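Local structure of regulatory protein SWI6 (Saccharomyces cerevisiae, 2XFV) at residues I36-Q39 with Y40-G44; T56-E59 with R60-L64; L83-C86 with L87-L90. The protein acts with SWI4 or MBP1 in the SBF and MBF complexes that drive cell-cycle-dependent transcription, this chain being its amino-terminal domain. One frame throughout, in Å; residues are numbered along the deposited sequence. Where two conformers were deposited one is given.

Each contact is local to one helix or its end in the Swi6 amino-terminal domain. Contact 1 is the end of helix 34-43, contact 2 the start of helix 57-67, and contact 3 the first two turns of helix 83-92. The first two helices are consecutive and pack together. The centres of contacts 1 and 2 are about 13 Å apart, and Leu63 touches Gln38 and His41. Contact 3 does not touch the others, its centre about 17 Å from that of contact 1 and 18 Å from that of contact 2, though Leu37 and Tyr40 reach Met92 of its helix. A calcium ion lies about 3 Å from the Arg60 side chain. Part of contact 3 meets the second subunit.

Contact 1. Residues I36-Q39 with Y40-G44; sequences ILQQ and YHDTG
Gln39 and Thr43 meet one turn apart in a local contact at the C-terminal end of helix 34-43, within the Swi6 amino-terminal domain. Their side chains join by a hydrogen bond from Gln39 NE2 to Thr43 OG1, 2.8 Å long, with an angle of 154° at the hydrogen. The hydroxyl oxygen lies in the plane of the amide. The Gln39 chain leaves with CG anti to the backbone N (chi1 -172°) and then bends at chi2, which brings the amide back over the last turn. The same NE2 also touches the methyl CG2 of Thr43 at 3.4 Å. Thr43 OG1 has further hydrogen-bond partners in Glu48 OE2 and Asn45 N, in the chain that follows.

The backbone below is regular until its last residues. Tyr40 N donates to Ile36 O at 2.9 Å, and Thr43 N donates to Gln39 O at 3.0 Å. Gly44 then leaves helical geometry with positive phi. Its N makes weak bonds to Gln39 O, at 3.5 Å, and to Tyr40 O.

Asp42 N donates to Gln38 O, one turn back, at 2.9 Å. The Asp42 side chain accepts a hydrogen bond from its neighbour: His41 ND1 reaches Asp42 OD1 at 3.2 Å. The oxygen lies at the edge of the imidazole, in the ring plane. It is met on its anti side, with the donor tilted from the carboxylate plane. The His41 ring also packs edge-to-face with His66. Leu37 and Tyr40 touch Tyr67 and Met92, so they join this helix to the two other helices.

The chemistry is that of a polar helix end. The bond to Asp42 probably helps to set the turn of the imidazole, together with His66, while the Thr43 hydroxyl links the last turn to the loop beyond it.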
ATOM      1  N   ILE A  36       7.107   6.483  15.361  1.00 18.96           N
ATOM      2  CA  ILE A  36       5.992   5.583  15.090  1.00 18.84           C
ATOM      3  C   ILE A  36       6.447   4.132  14.963  1.00 19.41           C
ATOM      4  O   ILE A  36       5.775   3.218  15.432  1.00 19.55           O
ATOM      5  CB  ILE A  36       5.211   6.031  13.828  1.00 22.54           C
ATOM      6  CG1 ILE A  36       4.366   7.274  14.161  1.00 23.00           C
ATOM      7  CG2 ILE A  36       4.323   4.910  13.305  1.00 22.47           C
ATOM      8  CD1 ILE A  36       3.828   7.995  12.932  1.00 23.55           C
ATOM      9  N   LEU A  37       7.595   3.920  14.332  1.00 16.16           N
ATOM     10  CA  LEU A  37       8.112   2.560  14.165  1.00 19.22           C
ATOM     11  C   LEU A  37       8.457   1.908  15.502  1.00 22.86           C
ATOM     12  O   LEU A  37       8.209   0.712  15.705  1.00 19.14           O
ATOM     13  CB  LEU A  37       9.331   2.555  13.228  1.00 16.08           C
ATOM     14  CG  LEU A  37       9.873   1.183  12.797  1.00 24.88           C
ATOM     15  CD1 LEU A  37       8.792   0.333  12.113  1.00 24.23           C
ATOM     16  CD2 LEU A  37      11.090   1.351  11.867  1.00 23.14           C
ATOM     17  N   GLN A  38       9.050   2.684  16.407  1.00 17.55           N
ATOM     18  CA  GLN A  38       9.369   2.186  17.746  1.00 20.95           C
ATOM     19  C   GLN A  38       8.102   1.809  18.526  1.00 27.54           C
ATOM     20  O   GLN A  38       8.043   0.756  19.188  1.00 23.13           O
ATOM     21  CB  GLN A  38      10.195   3.230  18.525  1.00 21.96           C
ATOM     22  CG  GLN A  38      10.602   2.792  19.942  1.00 24.05           C
ATOM     23  CD  GLN A  38      11.588   1.634  19.947  1.00 35.25           C
ATOM     24  OE1 GLN A  38      11.326   0.578  20.532  1.00 47.77           O
ATOM     25  NE2 GLN A  38      12.726   1.821  19.290  1.00 27.01           N
ATOM     26  N   GLN A  39       7.081   2.660  18.457  1.00 19.64           N
ATOM     27  CA  GLN A  39       5.826   2.369  19.146  1.00 19.57           C
ATOM     28  C   GLN A  39       5.153   1.125  18.563  1.00 24.09           C
ATOM     29  O   GLN A  39       4.644   0.276  19.296  1.00 29.33           O
ATOM     30  CB  GLN A  39       4.873   3.573  19.097  1.00 20.67           C
ATOM     31  CG  GLN A  39       3.635   3.401  19.968  1.00 22.47           C
ATOM     32  CD  GLN A  39       3.977   3.291  21.443  1.00 32.07           C
ATOM     33  OE1 GLN A  39       4.622   4.173  22.007  1.00 32.54           O
ATOM     34  NE2 GLN A  39       3.545   2.206  22.075  1.00 35.01           N
ATOM     35  N   TYR A  40       5.148   1.024  17.241  1.00 21.31           N
ATOM     36  CA  TYR A  40       4.601  -0.156  16.577  1.00 20.06           C
ATOM     37  C   TYR A  40       5.302  -1.417  17.075  1.00 22.39           C
ATOM     38  O   TYR A  40       4.650  -2.414  17.424  1.00 24.65           O
ATOM     39  CB  TYR A  40       4.764  -0.030  15.068  1.00 18.85           C
ATOM     40  CG  TYR A  40       4.192  -1.189  14.290  1.00 24.19           C
ATOM     41  CD1 TYR A  40       2.815  -1.360  14.175  1.00 25.65           C
ATOM     42  CD2 TYR A  40       5.024  -2.110  13.664  1.00 25.57           C
ATOM     43  CE1 TYR A  40       2.287  -2.417  13.452  1.00 32.38           C
ATOM     44  CE2 TYR A  40       4.498  -3.177  12.941  1.00 29.29           C
ATOM     45  CZ  TYR A  40       3.128  -3.319  12.839  1.00 35.21           C
ATOM     46  OH  TYR A  40       2.591  -4.370  12.127  1.00 39.65           O
ATOM     47  N   HIS A  41       6.632  -1.373  17.118  1.00 22.70           N
ATOM     48  CA  HIS A  41       7.404  -2.490  17.659  1.00 26.44           C
ATOM     49  C   HIS A  41       7.002  -2.829  19.097  1.00 30.45           C
ATOM     50  O   HIS A  41       6.841  -4.003  19.451  1.00 29.81           O
ATOM     51  CB  HIS A  41       8.905  -2.192  17.592  1.00 28.18           C
ATOM     52  CG  HIS A  41       9.762  -3.306  18.109  1.00 31.11           C
ATOM     53  ND1 HIS A  41      10.101  -3.431  19.439  1.00 45.35           N
ATOM     54  CD2 HIS A  41      10.332  -4.359  17.475  1.00 33.93           C
ATOM     55  CE1 HIS A  41      10.848  -4.510  19.601  1.00 46.34           C
ATOM     56  NE2 HIS A  41      11.004  -5.089  18.424  1.00 32.74           N
ATOM     57  N   ASP A  42       6.842  -1.807  19.935  1.00 27.15           N
ATOM     58  CA  ASP A  42       6.592  -2.044  21.368  1.00 28.42           C
ATOM     59  C   ASP A  42       5.190  -2.546  21.745  1.00 33.27           C
ATOM     60  O   ASP A  42       5.060  -3.463  22.569  1.00 34.36           O
ATOM     61  CB  ASP A  42       6.942  -0.801  22.193  1.00 33.42           C
ATOM     62  CG  ASP A  42       8.431  -0.484  22.162  1.00 38.06           C
ATOM     63  OD1 ASP A  42       9.227  -1.368  21.772  1.00 35.76           O
ATOM     64  OD2 ASP A  42       8.804   0.651  22.526  1.00 40.05           O
ATOM     65  N   THR A  43       4.147  -1.951  21.169  1.00 29.02           N
ATOM     66  CA  THR A  43       2.770  -2.302  21.547  1.00 31.79           C
ATOM     67  C   THR A  43       1.878  -2.640  20.357  1.00 33.31           C
ATOM     68  O   THR A  43       0.760  -3.124  20.534  1.00 34.96           O
ATOM     69  CB  THR A  43       2.070  -1.157  22.308  1.00 37.21           C
ATOM     70  OG1 THR A  43       1.921  -0.030  21.433  1.00 35.78           O
ATOM     71  CG2 THR A  43       2.868  -0.750  23.538  1.00 40.35           C
ATOM     72  N   GLY A  44       2.358  -2.352  19.150  1.00 30.87           N
ATOM     73  CA  GLY A  44       1.584  -2.591  17.945  1.00 33.22           C
ATOM     74  C   GLY A  44       0.492  -1.566  17.699  1.00 34.69           C
ATOM     75  O   GLY A  44      -0.306  -1.721  16.767  1.00 35.22           O
TER

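Contact 2. Residues T56-E59 with R60-L64; sequences TDEE and RNKLL
Asp57 and Arg60 meet side by side on the first turns of helix 57-67, with their flat groups stacked and the two planes only 14° apart. Asp57 OD1 sits over one face of the guanidinium, 3.4 Å above its plane and offset toward the rim. From there it is 3.6 Å from Arg60 NH1. This is a long salt bridge that works through charge alone, since no N-H points at the oxygen. A water bridges the two groups. It donates to Asp57 OD1 at 2.9 Å and accepts a weak bond from Arg60 NH1. The Arg60 chain starts with CG anti to the backbone N and bends at chi3 (64°), which turns the guanidinium back alongside Asp57.

Glu58 and Lys62 lie side by side as a second pair. Lys62 NZ is 3.1 Å from Glu58 OE2, a weak salt bridge that is doubtful because Glu58 was modelled in two conformers.

Behind these pairs, a capping box positions the first turn. Glu59 N donates to Thr56 OG1 at 3.2 Å. In return, Thr56 N donates to Glu59 OE1 at 2.9 Å, on the anti lone pair of that oxygen. Backbone bonds carry the order onward, from Arg60 N to Thr56 O and from Asn61 N to Asp57 O.

Further out, Glu59 and Leu63 rest on Gln38 of helix 34-43, and Arg60 reaches Leu34 of the same helix. A bound calcium ion also lies about 3 Å from the side chain of Arg60.

The three acidic residues Asp57, Glu58 and Glu59 stand at the amino end of the helix. Their negative charge would probably interact favourably with the helix dipole. The capping box satisfies two N-H groups at the helix start, and the Asp57-Arg60 pair outside it probably adds mainly electrostatic attraction.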
ATOM      1  N   THR A  56      16.846   6.821  20.264  1.00 26.00           N
ATOM      2  CA  THR A  56      18.287   7.039  20.243  1.00 26.43           C
ATOM      3  C   THR A  56      18.898   6.252  19.095  1.00 26.37           C
ATOM      4  O   THR A  56      18.232   5.414  18.474  1.00 22.98           O
ATOM      5  CB  THR A  56      18.942   6.566  21.545  1.00 28.25           C
ATOM      6  OG1 THR A  56      18.799   5.143  21.658  1.00 26.28           O
ATOM      7  CG2 THR A  56      18.302   7.255  22.756  1.00 32.33           C
ATOM      8  N   ASP A  57      20.168   6.510  18.803  1.00 24.23           N
ATOM      9  CA  ASP A  57      20.847   5.764  17.748  1.00 26.70           C
ATOM     10  C   ASP A  57      20.888   4.270  18.062  1.00 25.41           C
ATOM     11  O   ASP A  57      20.828   3.433  17.159  1.00 24.57           O
ATOM     12  CB  ASP A  57      22.270   6.297  17.530  1.00 32.59           C
ATOM     13  CG  ASP A  57      22.289   7.690  16.907  1.00 39.47           C
ATOM     14  OD1 ASP A  57      21.216   8.195  16.504  1.00 30.33           O
ATOM     15  OD2 ASP A  57      23.389   8.276  16.812  1.00 38.06           O
ATOM     16  N   GLU A  58      21.013   3.936  19.345  1.00 23.09           N
ATOM     17  CA  GLU A  58      21.043   2.537  19.770  0.52 27.52           C
ATOM     18  C   GLU A  58      19.704   1.855  19.496  1.00 27.72           C
ATOM     19  O   GLU A  58      19.658   0.721  19.009  1.00 28.18           O
ATOM     20  CB  GLU A  58      21.388   2.417  21.259  0.52 33.35           C
ATOM     21  CG  GLU A  58      21.440   0.978  21.763  0.52 40.28           C
ATOM     22  CD  GLU A  58      21.623   0.875  23.270  0.52 50.43           C
ATOM     23  OE1 GLU A  58      21.833   1.918  23.925  0.52 54.41           O
ATOM     24  OE2 GLU A  58      21.559  -0.256  23.798  0.52 51.22           O
ATOM     25  N   GLU A  59      18.617   2.551  19.810  1.00 22.75           N
ATOM     26  CA  GLU A  59      17.266   2.067  19.516  1.00 25.58           C
ATOM     27  C   GLU A  59      17.060   1.950  18.001  1.00 26.84           C
ATOM     28  O   GLU A  59      16.467   0.983  17.517  1.00 23.93           O
ATOM     29  CB  GLU A  59      16.214   2.992  20.140  1.00 25.76           C
ATOM     30  CG  GLU A  59      16.187   2.911  21.671  1.00 28.47           C
ATOM     31  CD  GLU A  59      15.195   3.878  22.310  1.00 41.21           C
ATOM     32  OE1 GLU A  59      15.154   5.064  21.915  1.00 34.40           O
ATOM     33  OE2 GLU A  59      14.459   3.442  23.222  1.00 44.90           O
ATOM     34  N   ARG A  60      17.561   2.935  17.260  1.00 22.45           N
ATOM     35  CA  ARG A  60      17.490   2.917  15.806  1.00 19.32           C
ATOM     36  C   ARG A  60      18.184   1.675  15.238  1.00 21.31           C
ATOM     37  O   ARG A  60      17.658   1.042  14.325  1.00 20.80           O
ATOM     38  CB  ARG A  60      18.111   4.190  15.207  1.00 20.05           C
ATOM     39  CG  ARG A  60      17.968   4.305  13.676  1.00 19.83           C
ATOM     40  CD  ARG A  60      18.713   5.522  13.109  1.00 22.65           C
ATOM     41  NE  ARG A  60      20.163   5.420  13.323  1.00 20.63           N
ATOM     42  CZ  ARG A  60      21.010   6.445  13.259  1.00 23.52           C
ATOM     43  NH1 ARG A  60      20.572   7.668  12.975  1.00 24.47           N
ATOM     44  NH2 ARG A  60      22.304   6.250  13.485  1.00 23.77           N
ATOM     45  N   ASN A  61      19.366   1.335  15.754  1.00 20.32           N
ATOM     46  CA  ASN A  61      20.079   0.148  15.270  1.00 21.11           C
ATOM     47  C   ASN A  61      19.176  -1.076  15.335  1.00 21.64           C
ATOM     48  O   ASN A  61      19.139  -1.890  14.408  1.00 19.38           O
ATOM     49  CB  ASN A  61      21.336  -0.152  16.108  1.00 21.87           C
ATOM     50  CG  ASN A  61      22.401   0.931  16.019  1.00 27.29           C
ATOM     51  OD1 ASN A  61      22.495   1.672  15.031  1.00 20.57           O
ATOM     52  ND2 ASN A  61      23.228   1.018  17.067  1.00 27.03           N
ATOM     53  N   LYS A  62      18.477  -1.214  16.460  1.00 19.40           N
ATOM     54  CA  LYS A  62      17.635  -2.380  16.729  1.00 25.23           C
ATOM     55  C   LYS A  62      16.451  -2.468  15.779  1.00 24.85           C
ATOM     56  O   LYS A  62      16.059  -3.561  15.376  1.00 20.45           O
ATOM     57  CB  LYS A  62      17.105  -2.349  18.167  1.00 30.60           C
ATOM     58  CG  LYS A  62      17.900  -3.163  19.167  1.00 44.64           C
ATOM     59  CD  LYS A  62      19.223  -2.527  19.489  1.00 43.23           C
ATOM     60  CE  LYS A  62      19.658  -2.898  20.894  1.00 51.70           C
ATOM     61  NZ  LYS A  62      20.726  -1.990  21.383  1.00 58.04           N
ATOM     62  N   LEU A  63      15.862  -1.320  15.454  1.00 18.34           N
ATOM     63  CA  LEU A  63      14.716  -1.280  14.548  1.00 19.33           C
ATOM     64  C   LEU A  63      15.129  -1.601  13.106  1.00 20.11           C
ATOM     65  O   LEU A  63      14.441  -2.345  12.408  1.00 18.36           O
ATOM     66  CB  LEU A  63      14.035   0.094  14.609  1.00 18.21           C
ATOM     67  CG  LEU A  63      13.367   0.474  15.937  1.00 24.40           C
ATOM     68  CD1 LEU A  63      12.952   1.934  15.907  1.00 21.26           C
ATOM     69  CD2 LEU A  63      12.154  -0.422  16.237  1.00 20.66           C
ATOM     70  N   LEU A  64      16.249  -1.034  12.665  1.00 16.53           N
ATOM     71  CA  LEU A  64      16.748  -1.298  11.317  1.00 18.82           C
ATOM     72  C   LEU A  64      17.072  -2.777  11.162  1.00 20.16           C
ATOM     73  O   LEU A  64      16.787  -3.385  10.124  1.00 19.45           O
ATOM     74  CB  LEU A  64      17.992  -0.456  11.007  1.00 16.63           C
ATOM     75  CG  LEU A  64      17.796   1.069  10.923  1.00 16.39           C
ATOM     76  CD1 LEU A  64      19.133   1.804  10.635  1.00 17.38           C
ATOM     77  CD2 LEU A  64      16.770   1.429   9.862  1.00 20.49           C
TER
HETATM   78  O   HOH W   1      21.786  10.219  14.540  1.00 49.16           O

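Contact 3. Residues L83-C86 with L87-L90; sequences LEKC and LQLL
The amide of Gln88 is met by the ammonium of Lys85, which stands above the carbonyl plane instead of on a lone pair. Lys85 NZ donates to Gln88 OE1 at 2.9 Å, 46° out of that plane. Lys85 bends at chi2 and chi3 (53° and 70°), which curls its end back toward Gln88. Its CE also rests 3.3 Å from Gln88 OE1, and its CD touches Leu89 CG at 4.1 Å. NZ has a further hydrogen bond to a glycerol, probably from the crystallisation liquor. Replacing Lys85 by an alanine is likely to leave Gln88 OE1 without this donor and to take away the CD contact on Leu89.

Another face of helix 83-92 is apolar. Leu83 and Leu87 lie side by side, with their CD1 atoms 4.0 Å apart. Cys86 SG touches Leu90 CD1 at 4.2 Å. This face meets Phe28 and Phe103 of the same chain, and Leu83 also packs on Phe103 of the second subunit.

Leu87, Leu89, Leu90 and Cys86 are buried, while Leu83 reaches the subunit interface. Gln88 accepts from Lys85 through its oxygen and donates weakly through its nitrogen to Gln100 of the second subunit.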
ATOM      1  N   LEU A  83      12.204   4.365  -2.174  1.00 18.13           N
ATOM      2  CA  LEU A  83      10.765   4.527  -2.404  1.00 17.44           C
ATOM      3  C   LEU A  83       9.989   3.259  -2.067  1.00 17.35           C
ATOM      4  O   LEU A  83       8.939   3.311  -1.429  1.00 18.37           O
ATOM      5  CB  LEU A  83      10.519   4.889  -3.876  1.00 16.96           C
ATOM      6  CG  LEU A  83       9.094   4.801  -4.450  1.00 19.57           C
ATOM      7  CD1 LEU A  83       8.167   5.849  -3.828  1.00 20.12           C
ATOM      8  CD2 LEU A  83       9.126   4.943  -5.972  1.00 21.17           C
ATOM      9  N   GLU A  84      10.478   2.111  -2.521  1.00 16.82           N
ATOM     10  CA  GLU A  84       9.731   0.868  -2.283  1.00 17.83           C
ATOM     11  C   GLU A  84       9.651   0.511  -0.802  1.00 20.78           C
ATOM     12  O   GLU A  84       8.636  -0.018  -0.339  1.00 19.89           O
ATOM     13  CB  GLU A  84      10.309  -0.288  -3.100  1.00 19.14           C
ATOM     14  CG  GLU A  84       9.896  -0.186  -4.566  1.00 22.19           C
ATOM     15  CD  GLU A  84      10.312  -1.378  -5.405  1.00 35.55           C
ATOM     16  OE1 GLU A  84      10.453  -2.500  -4.852  1.00 30.55           O
ATOM     17  OE2 GLU A  84      10.471  -1.180  -6.630  1.00 31.65           O
ATOM     18  N   LYS A  85      10.724   0.798  -0.067  1.00 18.33           N
ATOM     19  CA  LYS A  85      10.738   0.583   1.382  1.00 16.63           C
ATOM     20  C   LYS A  85       9.783   1.562   2.077  1.00 17.46           C
ATOM     21  O   LYS A  85       9.082   1.192   3.026  1.00 18.79           O
ATOM     22  CB  LYS A  85      12.177   0.688   1.935  1.00 19.94           C
ATOM     23  CG  LYS A  85      12.346   0.481   3.462  1.00 19.25           C
ATOM     24  CD  LYS A  85      11.718  -0.834   3.981  1.00 21.46           C
ATOM     25  CE  LYS A  85      12.462  -2.105   3.524  1.00 25.41           C
ATOM     26  NZ  LYS A  85      11.706  -3.346   3.918  1.00 26.89           N
ATOM     27  N   CYS A  86       9.741   2.808   1.608  1.00 17.92           N
ATOM     28  CA  CYS A  86       8.769   3.756   2.142  1.00 15.48           C
ATOM     29  C   CYS A  86       7.349   3.201   1.972  1.00 20.70           C
ATOM     30  O   CYS A  86       6.560   3.193   2.923  1.00 15.81           O
ATOM     31  CB  CYS A  86       8.910   5.132   1.464  1.00 15.48           C
ATOM     32  SG  CYS A  86       7.617   6.330   1.914  1.00 18.74           S
ATOM     33  N   LEU A  87       7.029   2.704   0.778  1.00 16.19           N
ATOM     34  CA  LEU A  87       5.695   2.121   0.547  1.00 18.38           C
ATOM     35  C   LEU A  87       5.435   0.892   1.432  1.00 19.80           C
ATOM     36  O   LEU A  87       4.344   0.732   1.995  1.00 18.26           O
ATOM     37  CB  LEU A  87       5.492   1.780  -0.939  1.00 18.22           C
ATOM     38  CG  LEU A  87       5.417   3.008  -1.862  1.00 23.47           C
ATOM     39  CD1 LEU A  87       5.810   2.677  -3.307  1.00 22.39           C
ATOM     40  CD2 LEU A  87       4.028   3.628  -1.806  1.00 23.96           C
ATOM     41  N   GLN A  88       6.435   0.029   1.565  1.00 17.51           N
ATOM     42  CA  GLN A  88       6.306  -1.131   2.444  1.00 18.13           C
ATOM     43  C   GLN A  88       5.993  -0.750   3.888  1.00 19.80           C
ATOM     44  O   GLN A  88       5.146  -1.387   4.531  1.00 17.98           O
ATOM     45  CB  GLN A  88       7.585  -1.967   2.409  1.00 19.60           C
ATOM     46  CG  GLN A  88       7.719  -2.826   1.180  1.00 24.46           C
ATOM     47  CD  GLN A  88       9.020  -3.581   1.183  1.00 29.41           C
ATOM     48  OE1 GLN A  88      10.066  -3.020   1.510  1.00 25.88           O
ATOM     49  NE2 GLN A  88       8.967  -4.862   0.835  1.00 24.84           N
ATOM     50  N   LEU A  89       6.692   0.259   4.408  1.00 17.29           N
ATOM     51  CA  LEU A  89       6.459   0.731   5.782  1.00 14.41           C
ATOM     52  C   LEU A  89       5.066   1.354   5.957  1.00 17.08           C
ATOM     53  O   LEU A  89       4.398   1.115   6.961  1.00 17.09           O
ATOM     54  CB  LEU A  89       7.560   1.717   6.237  1.00 14.80           C
ATOM     55  CG  LEU A  89       8.986   1.142   6.357  1.00 18.86           C
ATOM     56  CD1 LEU A  89      10.020   2.234   6.705  1.00 16.85           C
ATOM     57  CD2 LEU A  89       9.048  -0.005   7.368  1.00 21.84           C
ATOM     58  N   LEU A  90       4.623   2.154   4.994  1.00 18.55           N
ATOM     59  CA  LEU A  90       3.277   2.719   5.083  1.00 18.09           C
ATOM     60  C   LEU A  90       2.223   1.616   5.083  1.00 18.70           C
ATOM     61  O   LEU A  90       1.243   1.669   5.839  1.00 20.11           O
ATOM     62  CB  LEU A  90       3.016   3.692   3.933  1.00 16.99           C
ATOM     63  CG  LEU A  90       3.834   4.977   3.930  1.00 17.92           C
ATOM     64  CD1 LEU A  90       3.569   5.729   2.624  1.00 14.66           C
ATOM     65  CD2 LEU A  90       3.467   5.834   5.155  1.00 20.45           C
TER